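Local coordinates for Myo-inositol dehydrogenase (Corynebacterium glutamicum, PDB 3EUW), which probably oxidises myo-inositol with NAD+ as an inositol 2-dehydrogenase of the Gfo/Idh/MocA family, and assembles as a tetramer, at residues Pro129-Ile134 / Leu279-Ala284; Val260-His263 / Glu269-Asp272. All coordinates share one frame; numbering follows the deposited sequence.

Interaction 1: residues Pro129-Ile134 / Leu279-Ala284; sequences PSFAAI and LERYDA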
loop_
_atom_site.group_PDB
_atom_site.type_symbol
_atom_site.label_atom_id
_atom_site.label_comp_id
_atom_site.label_asym_id
_atom_site.label_seq_id
_atom_site.Cartn_x
_atom_site.Cartn_y
_atom_site.Cartn_z
ATOM N N PRO A 129 -10.640 14.846 -8.098
ATOM C CA PRO A 129 -9.232 14.982 -8.496
ATOM C C PRO A 129 -8.617 13.688 -9.044
ATOM O O PRO A 129 -8.025 13.694 -10.129
ATOM C CB PRO A 129 -8.542 15.470 -7.211
ATOM C CG PRO A 129 -9.618 16.297 -6.558
ATOM C CD PRO A 129 -10.889 15.467 -6.783
ATOM N N SER A 130 -8.776 12.586 -8.309
ATOM C CA SER A 130 -8.221 11.299 -8.737
ATOM C C SER A 130 -8.805 10.846 -10.075
ATOM O O SER A 130 -8.072 10.615 -11.027
ATOM C CB SER A 130 -8.463 10.219 -7.671
ATOM O OG SER A 130 -7.901 10.593 -6.422
ATOM N N PHE A 131 -10.125 10.725 -10.154
ATOM C CA PHE A 131 -10.746 10.306 -11.407
ATOM C C PHE A 131 -10.442 11.283 -12.564
ATOM O O PHE A 131 -10.208 10.861 -13.696
ATOM C CB PHE A 131 -12.261 10.180 -11.249
ATOM C CG PHE A 131 -12.701 9.141 -10.248
ATOM C CD1 PHE A 131 -11.933 8.006 -10.000
ATOM C CD2 PHE A 131 -13.894 9.309 -9.552
ATOM C CE1 PHE A 131 -12.342 7.056 -9.064
ATOM C CE2 PHE A 131 -14.319 8.377 -8.619
ATOM C CZ PHE A 131 -13.544 7.243 -8.367
ATOM N N ALA A 132 -10.442 12.583 -12.281
ATOM C CA ALA A 132 -10.183 13.570 -13.330
ATOM C C ALA A 132 -8.739 13.452 -13.810
ATOM O O ALA A 132 -8.461 13.552 -15.008
ATOM C CB ALA A 132 -10.464 14.983 -12.812
ATOM N N ALA A 133 -7.823 13.226 -12.875
ATOM C CA ALA A 133 -6.412 13.071 -13.214
ATOM C C ALA A 133 -6.242 11.880 -14.168
ATOM O O ALA A 133 -5.589 11.986 -15.213
ATOM C CB ALA A 133 -5.594 12.856 -11.950
ATOM N N ILE A 134 -6.843 10.751 -13.805
ATOM C CA ILE A 134 -6.771 9.555 -14.630
ATOM C C ILE A 134 -7.295 9.817 -16.038
ATOM O O ILE A 134 -6.708 9.367 -17.013
ATOM C CB ILE A 134 -7.581 8.399 -14.003
ATOM C CG1 ILE A 134 -6.972 8.020 -12.655
ATOM C CG2 ILE A 134 -7.598 7.189 -14.949
ATOM C CD1 ILE A 134 -7.719 6.891 -11.935
ATOM N N LEU A 279 -21.053 12.679 0.345
ATOM C CA LEU A 279 -20.713 14.083 0.558
ATOM C C LEU A 279 -19.273 14.244 1.026
ATOM O O LEU A 279 -18.620 15.231 0.705
ATOM C CB LEU A 279 -21.682 14.721 1.564
ATOM C CG LEU A 279 -21.562 14.361 3.049
ATOM C CD1 LEU A 279 -20.525 15.269 3.699
ATOM C CD2 LEU A 279 -22.914 14.536 3.747
ATOM N N GLU A 280 -18.774 13.270 1.775
ATOM C CA GLU A 280 -17.402 13.330 2.260
ATOM C C GLU A 280 -16.402 12.881 1.199
ATOM O O GLU A 280 -15.359 13.512 1.000
ATOM C CB GLU A 280 -17.223 12.440 3.489
ATOM C CG GLU A 280 -18.065 12.791 4.691
ATOM C CD GLU A 280 -17.704 11.923 5.890
ATOM O OE1 GLU A 280 -17.825 10.677 5.784
ATOM O OE2 GLU A 280 -17.289 12.483 6.931
ATOM N N ARG A 281 -16.707 11.773 0.538
ATOM C CA ARG A 281 -15.820 11.245 -0.487
ATOM C C ARG A 281 -15.641 12.260 -1.602
ATOM O O ARG A 281 -14.541 12.452 -2.102
ATOM C CB ARG A 281 -16.385 9.944 -1.069
ATOM C CG ARG A 281 -15.613 9.434 -2.283
ATOM C CD ARG A 281 -14.135 9.184 -1.960
ATOM N NE ARG A 281 -13.388 8.828 -3.156
ATOM C CZ ARG A 281 -13.064 9.680 -4.125
ATOM N NH1 ARG A 281 -13.414 10.961 -4.049
ATOM N NH2 ARG A 281 -12.399 9.252 -5.184
ATOM N N TYR A 282 -16.728 12.930 -1.967
ATOM C CA TYR A 282 -16.681 13.889 -3.052
ATOM C C TYR A 282 -16.664 15.363 -2.671
ATOM O O TYR A 282 -17.099 16.215 -3.444
ATOM C CB TYR A 282 -17.824 13.588 -4.029
ATOM C CG TYR A 282 -17.593 12.275 -4.739
ATOM C CD1 TYR A 282 -16.427 12.065 -5.474
ATOM C CD2 TYR A 282 -18.506 11.223 -4.632
ATOM C CE1 TYR A 282 -16.165 10.844 -6.081
ATOM C CE2 TYR A 282 -18.258 9.990 -5.238
ATOM C CZ TYR A 282 -17.086 9.809 -5.958
ATOM O OH TYR A 282 -16.834 8.595 -6.546
ATOM N N ASP A 283 -16.123 15.666 -1.497
ATOM C CA ASP A 283 -16.059 17.047 -1.047
ATOM C C ASP A 283 -15.380 17.903 -2.112
ATOM O O ASP A 283 -15.960 18.866 -2.608
ATOM C CB ASP A 283 -15.295 17.152 0.275
ATOM C CG ASP A 283 -15.315 18.558 0.842
ATOM O OD1 ASP A 283 -15.894 18.759 1.932
ATOM O OD2 ASP A 283 -14.765 19.466 0.189
ATOM N N ALA A 284 -14.154 17.545 -2.476
ATOM C CA ALA A 284 -13.424 18.304 -3.486
ATOM C C ALA A 284 -14.166 18.357 -4.821
ATOM O O ALA A 284 -14.206 19.401 -5.478
ATOM C CB ALA A 284 -12.026 17.706 -3.687
#
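Phe131, near the start of helix 129-139, meets the aromatic and cationic side chains of Tyr282 and Arg281, both reaching over from the kink between helices 278-281 and 283-299. The aromatic contact is made at the edges of both rings. Tyr282 OH sits near the plane of the phenylalanine ring, 3.3 Å from Phe131 CE2, and Phe131 CE2 in turn lies near the plane of the tyrosine ring, 4.0 Å from Tyr282 CE1. The two side chains cross at about a right angle. The hydroxyl has its polar partner outside the pair, in a hydrogen bond with Gln239.

Arg281 NH2 comes over one face of the Phe131 ring, 3.9 Å from Phe131 CZ, with the guanidinium plane tilted 31° from the ring. Arg281 starts with CG anti to the backbone N (chi1 172°), which lays CG over the centre of the Tyr282 ring, 3.8 Å above its plane; the bend at chi2 then carries the guanidinium on toward helix 129-139. There NH1 forms a salt bridge with Asp128, whose carboxylate also accepts a hydrogen bond from Phe131 N. One acid thus joins the charged end of Arg281 to the start of the helix that carries Phe131.

Nearer the surface the contact is purely apolar: Ala284 CB touches the Pro129 ring, 4.0 Å from Pro129 CD.

Phe131 also packs on Leu241 and Ala252 of the large mixed sheet and on Met181 of helix 169-185. This is helix-against-sheet packing of the C-terminal alpha/beta domain of the Gfo/Idh/MocA fold, joined here to the helical segment that follows the sheet in sequence.

Interaction 2: residues Val260-His263 / Glu269-Asp272; sequences VRKH and EQAD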
loop_
_atom_site.group_PDB
_atom_site.type_symbol
_atom_site.label_atom_id
_atom_site.label_comp_id
_atom_site.label_asym_id
_atom_site.label_seq_id
_atom_site.Cartn_x
_atom_site.Cartn_y
_atom_site.Cartn_z
ATOM N N VAL A 260 -3.589 6.686 8.878
ATOM C CA VAL A 260 -3.185 5.775 9.942
ATOM C C VAL A 260 -3.296 4.286 9.630
ATOM O O VAL A 260 -4.274 3.820 9.054
ATOM C CB VAL A 260 -3.984 6.041 11.244
ATOM C CG1 VAL A 260 -3.489 5.124 12.364
ATOM C CG2 VAL A 260 -3.840 7.491 11.655
ATOM N N ARG A 261 -2.268 3.544 10.026
ATOM C CA ARG A 261 -2.239 2.098 9.840
ATOM C C ARG A 261 -1.810 1.432 11.137
ATOM O O ARG A 261 -0.866 1.877 11.790
ATOM C CB ARG A 261 -1.275 1.716 8.723
ATOM C CG ARG A 261 -1.814 2.010 7.337
ATOM C CD ARG A 261 -0.754 1.782 6.280
ATOM N NE ARG A 261 -1.250 2.110 4.950
ATOM C CZ ARG A 261 -2.069 1.334 4.253
ATOM N NH1 ARG A 261 -2.479 0.177 4.761
ATOM N NH2 ARG A 261 -2.477 1.719 3.049
ATOM N N LYS A 262 -2.512 0.370 11.513
ATOM C CA LYS A 262 -2.194 -0.350 12.735
ATOM C C LYS A 262 -1.626 -1.732 12.421
ATOM O O LYS A 262 -2.057 -2.402 11.475
ATOM C CB LYS A 262 -3.438 -0.489 13.619
ATOM C CG LYS A 262 -3.134 -1.144 14.959
ATOM C CD LYS A 262 -4.304 -1.103 15.931
ATOM C CE LYS A 262 -5.421 -2.027 15.503
ATOM N NZ LYS A 262 -6.541 -1.998 16.478
ATOM N N HIS A 263 -0.650 -2.147 13.214
ATOM C CA HIS A 263 -0.026 -3.448 13.038
ATOM C C HIS A 263 0.069 -4.137 14.387
ATOM O O HIS A 263 0.634 -3.589 15.324
ATOM C CB HIS A 263 1.379 -3.299 12.456
ATOM C CG HIS A 263 1.449 -2.411 11.253
ATOM N ND1 HIS A 263 1.324 -1.039 11.334
ATOM C CD2 HIS A 263 1.661 -2.693 9.946
ATOM C CE1 HIS A 263 1.464 -0.515 10.129
ATOM N NE2 HIS A 263 1.670 -1.497 9.269
ATOM N N GLU A 269 -0.905 -3.433 8.358
ATOM C CA GLU A 269 -1.466 -2.481 7.400
ATOM C C GLU A 269 -2.937 -2.135 7.614
ATOM O O GLU A 269 -3.611 -1.734 6.670
ATOM C CB GLU A 269 -1.290 -3.001 5.969
ATOM C CG GLU A 269 0.039 -2.645 5.315
ATOM C CD GLU A 269 1.206 -3.263 6.027
ATOM O OE1 GLU A 269 1.090 -4.447 6.394
ATOM O OE2 GLU A 269 2.237 -2.583 6.210
ATOM N N GLN A 270 -3.438 -2.285 8.834
ATOM C CA GLN A 270 -4.842 -1.975 9.100
ATOM C C GLN A 270 -5.112 -0.483 8.929
ATOM O O GLN A 270 -4.588 0.337 9.672
ATOM C CB GLN A 270 -5.224 -2.401 10.512
ATOM C CG GLN A 270 -5.068 -3.890 10.773
ATOM C CD GLN A 270 -5.666 -4.288 12.104
ATOM O OE1 GLN A 270 -6.861 -4.124 12.323
ATOM N NE2 GLN A 270 -4.837 -4.800 13.005
ATOM N N ALA A 271 -5.928 -0.134 7.942
ATOM C CA ALA A 271 -6.254 1.263 7.685
ATOM C C ALA A 271 -7.697 1.527 8.097
ATOM O O ALA A 271 -8.440 0.584 8.375
ATOM C CB ALA A 271 -6.048 1.582 6.206
ATOM N N ASP A 272 -8.090 2.800 8.157
ATOM C CA ASP A 272 -9.462 3.133 8.529
ATOM C C ASP A 272 -10.439 2.633 7.475
ATOM O O ASP A 272 -10.067 2.390 6.319
ATOM C CB ASP A 272 -9.716 4.651 8.615
ATOM C CG ASP A 272 -8.663 5.413 9.400
ATOM O OD1 ASP A 272 -8.191 4.927 10.448
ATOM O OD2 ASP A 272 -8.336 6.536 8.961
HETATM O O HOH W 1 -6.026 4.841 7.373
HETATM O O HOH W 2 -6.502 2.983 10.988
HETATM O O HOH W 3 -6.610 -5.132 15.426
HETATM O O HOH W 4 -8.337 -2.404 13.768
#
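Glu269 opens the second segment with its carboxylate beside the His263 ring. Glu269 OE2 lies in the plane of the imidazole, at its edge, and receives a weak, bent hydrogen bond from His263 NE2 at 3.3 Å; carboxylate and ring are turned 78° apart. The carbonyl of the same residue faces the edge of the Arg261 guanidinium, with Glu269 O 2.9 Å from Arg261 NH1. The other arms of that guanidinium are taken by neighbours: NE by Asp253 of the second subunit and NH2 by Glu269 of the third.

Gln270 makes the central pairing, with Lys262 N donating a hydrogen bond to Gln270 O at 2.8 Å and Gln270 N one to Lys262 O at 3.0 Å, both bonds in the carbonyl plane and on a lone pair. This is the hydrogen-bonded pair of a short antiparallel beta hairpin, whose strand 260-263 also pairs antiparallel with a strand of the second subunit, so the sheet continues across the interface. On the Gln270 face, Lys262 CE packs 3.8 Å from Gln270 NE2. Two waters link the amide to Lys262 NZ through weak bonds on the lysine side, while NZ has its salt bridge with Glu142 of the second subunit.

At Ala271 the methyl sits over one face of the Arg261 guanidinium, and its CA makes a CH...O contact with Val260 O. Beyond it the strands part, and two waters bridge the gap from Val260 O, one to Asp272 N and the other to Asp272 OD1, which it reaches at 2.6 Å; Asp272 OD2 turns to Thr258.

How the interactions relate
From the N terminus, the chain runs through the Rossmann strands and helices to helix 129-139, where the first half of interaction 1 lies. It then builds the large mixed sheet, ending at strand 248-252, and leaves it for the hairpin of interaction 2, whose two strands close a loop of five residues. Helices 278-281 and 283-299 follow and bring the chain back to helix 129-139, so interaction 1 closes a loop of 144 residues with interaction 2 nested inside it. The centres lie 22 Å apart and the two do not touch. Interaction 1 ties helices together within the subunit; interaction 2 shapes an arm reaching the second and third subunits.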